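Side-chain contacts in listeriolysin O (Listeria monocytogenes, PDB 4CDB), which binds cholesterol-containing host membranes, oligomerises and, after a large conformational change, inserts to form pores that lyse the cell: residues N125-I130 against N152-Q157; P8-T13 against K110-T115. All blocks are in the same frame, centred on the assembly; numbering follows the deposited sequence.

How the contacts relate
Both contacts lie toward the same end of the elongated chain, their centres about 25 Å apart. They come in series along the sequence: contact 2 joins residues 8-13 to 110-115 and is complete before contact 1, between 125-130 and 152-157, begins. Two consecutive strands, 114-118 and 129-132, connect them as antiparallel neighbours in one large sheet. The touch between the contacts is direct, since Ile130 O lies 3.8 Å from Thr115 CG2. Contact 2 thus holds the N-terminal segment at the start of one strand, whereas contact 1 spans from the loop before its partner to the end of helix 137-152; neither includes any residue of the membrane-inserting segments 176-189, 196-205, 274-283 and 291-303.

Contact 1 of 2, residues N125-I130 against N152-Q157; sequences NQDNKI and NEKYAQ
Asp127 presents its carboxylate to two side chains at once, the ammonium group of Lys154 and the hydroxyl-bearing edge of the Tyr155 ring. The charged half is a salt bridge that rests on Asp127 OD1, 3.3 Å from Lys154 NZ. A second approach, of Asp127 OD2 to Lys154 NZ at 3.4 Å, is doubtful, because OD2 cannot be placed with confidence; both hydrogen bonds are weak in any case. The Lys154 chain, extended beyond CG, crosses the acid at a slant to bring its ammonium group there.

The doubt about OD2 comes from Tyr155. The modelled separation of 2.3 Å between Asp127 OD2 and Tyr155 OH is too short to be believed, so no bond is inferred there. With that reservation, the model sets the carboxylate oxygen at the ring edge, in the ring plane, and the carboxylate itself about 85° to the ring; both are tentative. Lys154 CB sits over one face of the ring, nearer the ring's margin than its middle, 3.5 Å from the plane. The CG of Tyr155 stands anti to its carbonyl carbon (chi1 -51°), which sends the ring toward the acid.

Only 119 Å² is buried, both sides summed, and the ion pair sits at the surface, where Asp127 and Lys154 also touch a crystal neighbour. The loop has further ties of its own: Thr124 OG1 accepts the Asp127 backbone N-H, and Arg150 NH2, from helix 137-152, bonds both Asp127 O and Lys129 O. The contact therefore bridges the turn leading into strand 129-132 and the loop leaving helix 137-152, with Ile130 packed on Thr146 and Leu147 of that helix and paired through its backbone with Leu116 of strand 114-118.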
loop_
_atom_site.group_PDB
_atom_site.type_symbol
_atom_site.label_atom_id
_atom_site.label_comp_id
_atom_site.label_asym_id
_atom_site.label_seq_id
_atom_site.Cartn_x
_atom_site.Cartn_y
_atom_site.Cartn_z
ATOM N N ASN A 125 -24.706 26.204 14.800
ATOM C CA ASN A 125 -25.461 24.966 14.975
ATOM C C ASN A 125 -26.855 25.024 14.349
ATOM O O ASN A 125 -27.614 24.057 14.404
ATOM C CB ASN A 125 -25.531 24.574 16.455
ATOM C CG ASN A 125 -24.295 23.816 16.913
ATOM O OD1 ASN A 125 -23.890 22.835 16.289
ATOM N ND2 ASN A 125 -23.683 24.275 18.000
ATOM N N GLN A 126 -27.179 26.163 13.747
ATOM C CA GLN A 126 -28.420 26.312 13.004
ATOM C C GLN A 126 -28.143 26.379 11.503
ATOM O O GLN A 126 -28.978 25.976 10.693
ATOM C CB GLN A 126 -29.175 27.566 13.458
ATOM C CG GLN A 126 -29.630 27.543 14.914
ATOM C CD GLN A 126 -28.507 27.833 15.898
ATOM O OE1 GLN A 126 -27.584 28.593 15.602
ATOM N NE2 GLN A 126 -28.586 27.227 17.077
ATOM N N ASP A 127 -26.964 26.883 11.144
ATOM C CA ASP A 127 -26.574 27.058 9.743
ATOM C C ASP A 127 -26.116 25.765 9.064
ATOM O O ASP A 127 -26.290 25.600 7.856
ATOM C CB ASP A 127 -25.460 28.106 9.624
ATOM C CG ASP A 127 -25.947 29.416 9.027
ATOM O OD1 ASP A 127 -26.959 29.399 8.294
ATOM O OD2 ASP A 127 -25.312 30.464 9.282
ATOM N N ASN A 128 -25.520 24.857 9.832
ATOM C CA ASN A 128 -24.950 23.642 9.252
ATOM C C ASN A 128 -25.955 22.505 9.038
ATOM O O ASN A 128 -25.580 21.416 8.608
ATOM C CB ASN A 128 -23.751 23.153 10.076
ATOM C CG ASN A 128 -24.086 22.949 11.548
ATOM O OD1 ASN A 128 -25.248 22.796 11.920
ATOM N ND2 ASN A 128 -23.059 22.941 12.392
ATOM N N LYS A 129 -27.227 22.763 9.326
ATOM C CA LYS A 129 -28.256 21.731 9.226
ATOM C C LYS A 129 -29.344 22.089 8.219
ATOM O O LYS A 129 -29.574 23.263 7.934
ATOM C CB LYS A 129 -28.888 21.475 10.597
ATOM C CG LYS A 129 -27.898 21.091 11.685
ATOM C CD LYS A 129 -28.586 20.981 13.038
ATOM C CE LYS A 129 -27.571 20.831 14.163
ATOM N NZ LYS A 129 -26.663 19.672 13.949
ATOM N N ILE A 130 -30.015 21.069 7.693
ATOM C CA ILE A 130 -31.155 21.269 6.800
ATOM C C ILE A 130 -32.063 20.035 6.787
ATOM O O ILE A 130 -31.584 18.899 6.769
ATOM C CB ILE A 130 -30.706 21.641 5.361
ATOM C CG1 ILE A 130 -31.919 21.928 4.469
ATOM C CG2 ILE A 130 -29.828 20.549 4.763
ATOM C CD1 ILE A 130 -31.553 22.357 3.062
ATOM N N ASN A 152 -20.232 28.780 1.323
ATOM C CA ASN A 152 -19.494 29.616 0.383
ATOM C C ASN A 152 -19.945 31.075 0.401
ATOM O O ASN A 152 -19.212 31.962 -0.032
ATOM C CB ASN A 152 -19.605 29.057 -1.040
ATOM C CG ASN A 152 -18.817 27.774 -1.231
ATOM O OD1 ASN A 152 -17.736 27.603 -0.668
ATOM N ND2 ASN A 152 -19.354 26.865 -2.039
ATOM N N GLU A 153 -21.150 31.317 0.907
ATOM C CA GLU A 153 -21.745 32.649 0.858
ATOM C C GLU A 153 -21.810 33.351 2.216
ATOM O O GLU A 153 -22.346 34.453 2.321
ATOM C CB GLU A 153 -23.147 32.583 0.243
ATOM C CG GLU A 153 -23.173 32.129 -1.210
ATOM C CD GLU A 153 -24.583 32.000 -1.762
ATOM O OE1 GLU A 153 -25.548 32.280 -1.020
ATOM O OE2 GLU A 153 -24.726 31.616 -2.942
ATOM N N LYS A 154 -21.270 32.716 3.252
ATOM C CA LYS A 154 -21.281 33.307 4.589
ATOM C C LYS A 154 -19.942 33.183 5.305
ATOM O O LYS A 154 -19.531 34.092 6.026
ATOM C CB LYS A 154 -22.369 32.671 5.461
ATOM C CG LYS A 154 -23.776 33.177 5.213
ATOM C CD LYS A 154 -24.675 32.846 6.398
ATOM C CE LYS A 154 -26.146 32.985 6.046
ATOM N NZ LYS A 154 -27.018 32.554 7.175
ATOM N N TYR A 155 -19.267 32.053 5.115
ATOM C CA TYR A 155 -18.080 31.746 5.901
ATOM C C TYR A 155 -16.815 31.596 5.062
ATOM O O TYR A 155 -15.708 31.627 5.598
ATOM C CB TYR A 155 -18.312 30.481 6.738
ATOM C CG TYR A 155 -19.583 30.526 7.555
ATOM C CD1 TYR A 155 -19.624 31.190 8.774
ATOM C CD2 TYR A 155 -20.746 29.920 7.098
ATOM C CE1 TYR A 155 -20.789 31.243 9.520
ATOM C CE2 TYR A 155 -21.915 29.967 7.838
ATOM C CZ TYR A 155 -21.931 30.629 9.047
ATOM O OH TYR A 155 -23.092 30.677 9.784
ATOM N N ALA A 156 -16.982 31.439 3.753
ATOM C CA ALA A 156 -15.850 31.198 2.859
ATOM C C ALA A 156 -14.787 32.289 2.946
ATOM O O ALA A 156 -13.592 31.999 2.977
ATOM C CB ALA A 156 -16.333 31.044 1.426
ATOM N N GLN A 157 -15.228 33.541 2.991
ATOM C CA GLN A 157 -14.307 34.668 3.080
ATOM C C GLN A 157 -13.564 34.702 4.415
ATOM O O GLN A 157 -12.430 35.171 4.492
ATOM C CB GLN A 157 -15.043 35.987 2.835
ATOM C CG GLN A 157 -15.534 36.167 1.403
ATOM C CD GLN A 157 -14.410 36.442 0.415
ATOM O OE1 GLN A 157 -13.259 36.656 0.802
ATOM N NE2 GLN A 157 -14.743 36.441 -0.871
#

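Contact 2 of 2, residues P8-T13 against K110-T115; sequences PASPKT and KRDSLT
The proline-rich, PEST-like N-terminal segment of listeriolysin O here runs past the approach to strand 114-118. Residues 8-11 all keep the extended backbone conformation of a polyproline II helix, and they continue to Thr13, the N-cap of helix 14-28. The direct bond is made by Ser10, whose OG donates to Asp112 OD1 at 2.7 Å. That oxygen receives it with its syn lone pair, on the side of OD2, which stays 3.5 Å from Ser10 OG. Asp112 CG lies opposite the backbone N (chi1 -155°), and this turn lets Asp112 OD1 also take a weak, bent hydrogen bond from Ser113 N at 2.8 Å. Two donors thus converge on one carboxylate oxygen and probably help to fix its rotation.

Ser113 adds little polar contact across the interface: its OG is 4.2 Å from Pro8 O and is instead bonded to Arg230 NH2. Arg230 also forms a long, weak ion pair with Asp112 OD2, and the Asp112 backbone pairs with that of Phe231. The preceding residue, Arg111, belongs with Asn134 to a sodium site; a bound sodium ion lies about 8 Å from the side chain of Asp112.

Lys12 meets the acid through solvent rather than by direct contact, for Lys12 NZ and Asp112 OD2 are 4.8 Å apart. One water bridges them, accepting from Lys12 NZ at 3.0 Å and lying 3.0 Å from Asp112 OD2.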
loop_
_atom_site.group_PDB
_atom_site.type_symbol
_atom_site.label_atom_id
_atom_site.label_comp_id
_atom_site.label_asym_id
_atom_site.label_seq_id
_atom_site.Cartn_x
_atom_site.Cartn_y
_atom_site.Cartn_z
ATOM N N PRO A 8 -39.144 16.839 13.101
ATOM C CA PRO A 8 -40.408 16.519 13.771
ATOM C C PRO A 8 -41.114 15.351 13.091
ATOM O O PRO A 8 -40.993 15.182 11.877
ATOM C CB PRO A 8 -41.230 17.803 13.607
ATOM C CG PRO A 8 -40.610 18.519 12.452
ATOM C CD PRO A 8 -39.150 18.200 12.534
ATOM N N ALA A 9 -41.834 14.552 13.871
ATOM C CA ALA A 9 -42.531 13.387 13.338
ATOM C C ALA A 9 -43.654 13.779 12.378
ATOM O O ALA A 9 -44.401 14.726 12.630
ATOM C CB ALA A 9 -43.071 12.525 14.475
ATOM N N SER A 10 -43.763 13.049 11.270
ATOM C CA SER A 10 -44.811 13.291 10.283
ATOM C C SER A 10 -46.157 12.774 10.786
ATOM O O SER A 10 -46.211 11.752 11.472
ATOM C CB SER A 10 -44.456 12.619 8.955
ATOM O OG SER A 10 -43.204 13.076 8.476
ATOM N N PRO A 11 -47.250 13.478 10.444
ATOM C CA PRO A 11 -48.595 13.079 10.877
ATOM C C PRO A 11 -48.993 11.707 10.333
ATOM O O PRO A 11 -48.728 11.408 9.169
ATOM C CB PRO A 11 -49.495 14.167 10.277
ATOM C CG PRO A 11 -48.706 14.739 9.144
ATOM C CD PRO A 11 -47.280 14.682 9.597
ATOM N N LYS A 12 -49.622 10.887 11.170
ATOM C CA LYS A 12 -49.991 9.530 10.776
ATOM C C LYS A 12 -51.399 9.128 11.227
ATOM O O LYS A 12 -51.836 9.478 12.323
ATOM C CB LYS A 12 -48.963 8.523 11.306
ATOM C CG LYS A 12 -47.621 8.551 10.585
ATOM C CD LYS A 12 -46.650 7.543 11.181
ATOM C CE LYS A 12 -45.327 7.536 10.427
ATOM N NZ LYS A 12 -44.322 6.645 11.071
ATOM N N THR A 13 -52.100 8.394 10.368
ATOM C CA THR A 13 -53.395 7.814 10.712
ATOM C C THR A 13 -53.173 6.660 11.687
ATOM O O THR A 13 -52.057 6.150 11.788
ATOM C CB THR A 13 -54.124 7.292 9.454
ATOM O OG1 THR A 13 -53.356 6.242 8.855
ATOM C CG2 THR A 13 -54.327 8.412 8.446
ATOM N N LYS A 110 -40.155 3.931 -0.091
ATOM C CA LYS A 110 -40.401 5.354 0.094
ATOM C C LYS A 110 -39.852 5.817 1.437
ATOM O O LYS A 110 -39.749 5.033 2.383
ATOM C CB LYS A 110 -41.891 5.667 -0.027
ATOM C CG LYS A 110 -42.392 5.683 -1.463
ATOM C CD LYS A 110 -43.801 5.117 -1.552
ATOM C CE LYS A 110 -44.506 5.576 -2.824
ATOM N NZ LYS A 110 -45.884 5.012 -2.914
ATOM N N ARG A 111 -39.500 7.096 1.512
ATOM C CA ARG A 111 -38.768 7.620 2.654
ATOM C C ARG A 111 -39.550 8.696 3.394
ATOM O O ARG A 111 -40.398 9.371 2.812
ATOM C CB ARG A 111 -37.430 8.195 2.187
ATOM C CG ARG A 111 -36.546 7.200 1.455
ATOM C CD ARG A 111 -36.124 6.072 2.379
ATOM N NE ARG A 111 -35.467 6.589 3.576
ATOM C CZ ARG A 111 -34.182 6.920 3.642
ATOM N NH1 ARG A 111 -33.404 6.781 2.579
ATOM N NH2 ARG A 111 -33.676 7.389 4.773
ATOM N N ASP A 112 -39.257 8.851 4.682
ATOM C CA ASP A 112 -39.788 9.966 5.453
ATOM C C ASP A 112 -38.752 11.089 5.437
ATOM O O ASP A 112 -38.024 11.252 4.459
ATOM C CB ASP A 112 -40.111 9.532 6.884
ATOM C CG ASP A 112 -41.190 10.392 7.536
ATOM O OD1 ASP A 112 -41.358 11.563 7.135
ATOM O OD2 ASP A 112 -41.864 9.890 8.460
ATOM N N SER A 113 -38.676 11.854 6.521
ATOM C CA SER A 113 -37.754 12.984 6.586
ATOM C C SER A 113 -36.477 12.659 7.356
ATOM O O SER A 113 -36.451 11.739 8.175
ATOM C CB SER A 113 -38.441 14.199 7.215
ATOM O OG SER A 113 -38.821 13.924 8.552
ATOM N N LEU A 114 -35.422 13.417 7.075
ATOM C CA LEU A 114 -34.178 13.339 7.838
ATOM C C LEU A 114 -33.490 14.700 7.903
ATOM O O LEU A 114 -33.803 15.600 7.120
ATOM C CB LEU A 114 -33.231 12.273 7.264
ATOM C CG LEU A 114 -32.876 12.238 5.773
ATOM C CD1 LEU A 114 -31.967 13.387 5.349
ATOM C CD2 LEU A 114 -32.227 10.905 5.433
ATOM N N THR A 115 -32.557 14.849 8.838
ATOM C CA THR A 115 -31.785 16.081 8.937
ATOM C C THR A 115 -30.344 15.833 8.516
ATOM O O THR A 115 -29.679 14.940 9.046
ATOM C CB THR A 115 -31.802 16.664 10.365
ATOM O OG1 THR A 115 -33.151 16.934 10.758
ATOM C CG2 THR A 115 -30.999 17.957 10.425
HETATM O O HOH W 1 -41.628 7.225 9.784
#